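Local coordinates for odorant Binding Protein from Varroa destructor, form P2<1> (Varroa destructor, PDB 7NZA) that probably binds and carries small odorant or other semiochemical molecules in a wide open internal cavity, within a non-classical, largely helical odorant-binding fold, at residues P26-S29 and E30-K34. Sequence-based numbering, arbitrary orientation.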
ATOM      1  N   PRO A  26      -9.681   3.789  -6.723  1.00 20.90           N
ATOM      2  CA  PRO A  26      -9.007   3.568  -8.001  1.00 21.48           C
ATOM      3  C   PRO A  26      -9.469   2.243  -8.648  1.00 21.48           C
ATOM      4  O   PRO A  26      -9.653   1.249  -7.971  1.00 22.77           O
ATOM      5  CB  PRO A  26      -7.515   3.522  -7.638  1.00 20.53           C
ATOM      6  CG  PRO A  26      -7.391   4.189  -6.270  1.00 23.10           C
ATOM      7  CD  PRO A  26      -8.724   3.895  -5.611  1.00 21.28           C
ATOM      8  N   SER A  27      -9.628   2.301  -9.936  1.00 22.47           N
ATOM      9  CA  SER A  27      -9.869   1.039 -10.672  1.00 23.11           C
ATOM     10  C   SER A  27      -8.591   0.175 -10.703  1.00 21.88           C
ATOM     11  O   SER A  27      -7.471   0.699 -10.552  1.00 21.40           O
ATOM     12  CB  SER A  27     -10.356   1.336 -12.073  1.00 25.52           C
ATOM     13  OG  SER A  27      -9.308   1.952 -12.808  1.00 25.45           O
ATOM     14  N   GLU A  28      -8.734  -1.117 -10.966  1.00 21.96           N
ATOM     15  CA  GLU A  28      -7.580  -2.028 -11.236  1.00 22.44           C
ATOM     16  C   GLU A  28      -6.689  -1.355 -12.270  1.00 21.46           C
ATOM     17  O   GLU A  28      -5.460  -1.373 -12.174  1.00 20.61           O
ATOM     18  CB  GLU A  28      -8.034  -3.414 -11.720  1.00 24.94           C
ATOM     19  CG  GLU A  28      -6.959  -4.318 -12.358  1.00 26.82           C
ATOM     20  CD  GLU A  28      -7.448  -5.629 -12.991  1.00 29.25           C
ATOM     21  OE1 GLU A  28      -8.226  -5.562 -14.021  1.00 33.96           O
ATOM     22  OE2 GLU A  28      -7.071  -6.738 -12.530  1.00 26.79           O
ATOM     23  N   SER A  29      -7.303  -0.796 -13.306  1.00 20.20           N
ATOM     24  CA  SER A  29      -6.549  -0.200 -14.417  1.00 22.29           C
ATOM     25  C   SER A  29      -5.702   0.995 -13.938  1.00 20.25           C
ATOM     26  O   SER A  29      -4.514   1.125 -14.287  1.00 21.75           O
ATOM     27  CB  SER A  29      -7.492   0.072 -15.544  1.00 24.30           C
ATOM     28  OG  SER A  29      -6.791   0.693 -16.612  1.00 29.28           O
ATOM     29  N   GLU A  30      -6.284   1.833 -13.132  1.00 20.38           N
ATOM     30  CA  GLU A  30      -5.615   3.062 -12.598  1.00 21.95           C
ATOM     31  C   GLU A  30      -4.443   2.638 -11.709  1.00 19.50           C
ATOM     32  O   GLU A  30      -3.367   3.260 -11.715  1.00 21.07           O
ATOM     33  CB  GLU A  30      -6.615   3.900 -11.779  1.00 23.67           C
ATOM     34  CG  GLU A  30      -7.461   4.718 -12.732  1.00 28.71           C
ATOM     35  CD  GLU A  30      -8.737   5.358 -12.195  1.00 34.19           C
ATOM     36  OE1 GLU A  30      -9.085   5.098 -11.026  1.00 34.24           O
ATOM     37  OE2 GLU A  30      -9.372   6.126 -12.980  1.00 37.38           O
ATOM     38  N   ARG A  31      -4.681   1.614 -10.926  1.00 19.88           N
ATOM     39  CA  ARG A  31      -3.654   1.065 -10.061  1.00 20.49           C
ATOM     40  C   ARG A  31      -2.486   0.502 -10.862  1.00 19.21           C
ATOM     41  O   ARG A  31      -1.342   0.791 -10.545  1.00 18.96           O
ATOM     42  CB  ARG A  31      -4.230  -0.030  -9.200  1.00 24.44           C
ATOM     43  CG  ARG A  31      -3.285  -0.547  -8.173  1.00 28.92           C
ATOM     44  CD  ARG A  31      -4.097  -1.267  -7.128  1.00 31.62           C
ATOM     45  NE  ARG A  31      -4.991  -0.316  -6.496  1.00 31.13           N
ATOM     46  CZ  ARG A  31      -4.652   0.659  -5.638  1.00 33.44           C
ATOM     47  NH1 ARG A  31      -3.430   0.841  -5.180  1.00 32.11           N
ATOM     48  NH2 ARG A  31      -5.616   1.436  -5.224  1.00 29.59           N
ATOM     49  N   THR A  32      -2.775  -0.279 -11.871  0.50 17.90           N
ATOM     50  CA  THR A  32      -1.728  -0.887 -12.720  0.50 17.00           C
ATOM     51  C   THR A  32      -0.934   0.235 -13.409  0.50 16.63           C
ATOM     52  O   THR A  32       0.310   0.166 -13.483  0.50 16.08           O
ATOM     53  CB  THR A  32      -2.352  -1.876 -13.724  0.50 17.10           C
ATOM     54  OG1 THR A  32      -2.874  -2.944 -12.910  0.50 15.14           O
ATOM     55  CG2 THR A  32      -1.356  -2.349 -14.777  0.50 17.20           C
ATOM     56  N   SER A  33      -1.634   1.238 -13.893  0.50 16.87           N
ATOM     57  CA  SER A  33      -1.020   2.438 -14.499  0.50 16.79           C
ATOM     58  C   SER A  33       0.010   3.101 -13.551  0.50 16.96           C
ATOM     59  O   SER A  33       1.114   3.417 -13.946  0.50 17.57           O
ATOM     60  CB  SER A  33      -2.075   3.403 -14.897  0.50 17.66           C
ATOM     61  OG  SER A  33      -1.436   4.551 -15.395  0.50 20.11           O
ATOM     62  N   LYS A  34      -0.434   3.404 -12.359  1.00 17.16           N
ATOM     63  CA  LYS A  34       0.407   4.096 -11.375  1.00 16.24           C
ATOM     64  C   LYS A  34       1.626   3.241 -11.030  1.00 15.73           C
ATOM     65  O   LYS A  34       2.717   3.734 -10.882  1.00 16.02           O
ATOM     66  CB  LYS A  34      -0.408   4.372 -10.114  1.00 16.99           C
ATOM     67  CG  LYS A  34       0.419   5.043  -9.037  1.00 17.85           C
ATOM     68  CD  LYS A  34       0.999   6.380  -9.411  1.00 19.40           C
ATOM     69  CE  LYS A  34       1.597   7.159  -8.291  1.00 21.37           C
ATOM     70  NZ  LYS A  34       0.524   7.742  -7.461  1.00 23.73           N
TER
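Ser27 and Glu30 grip each other through two reciprocal hydrogen bonds at the start of helix 28-44. OG of Ser27 accepts from the backbone N of Glu30 at 3.0 Å; with chi1 at 67° the hydroxyl sits between its own N and carbonyl carbon, which places it within bonding distance of the Glu30 N-H. In return OE1 of Glu30 accepts from the backbone N of Ser27 at 3.1 Å. That bond is fairly straight, 164° at the hydrogen, yet the N-H meets the carboxylate from above its plane, 44° out of it. The Glu30 side chain reaches back with CG beside its own backbone N, laying CG against Ser27 OG at 3.3 Å. This is a capping box with Ser27 as N-cap: two N-H groups at the helix start are satisfied by side chains, and the carboxylate lies where the helix dipole would probably favour its negative charge. Behind the cap the regular backbone ladder takes over, from Arg31 N to Ser27 O, Thr32 N to Glu28 O and Ser33 N to Ser29 O.

Apart from the hydrogen bonds, CG of Pro26 packs 3.4 Å from NH2 of Arg31, ring and guanidinium meeting at a slant. A bend at chi3 swings the arginine tip back to the proline, which also rests on Trp18. Outside the two segments, NH2 of Arg31 forms a salt bridge with a bound 2-[N-cyclohexylamino]ethane sulfonic acid, probably from the crystallisation liquor. On the dimer side, Thr32 OG1, in one of two modelled conformers, and Glu28 OE2 hydrogen-bond to Glu28 and Thr32 of the second subunit, respectively.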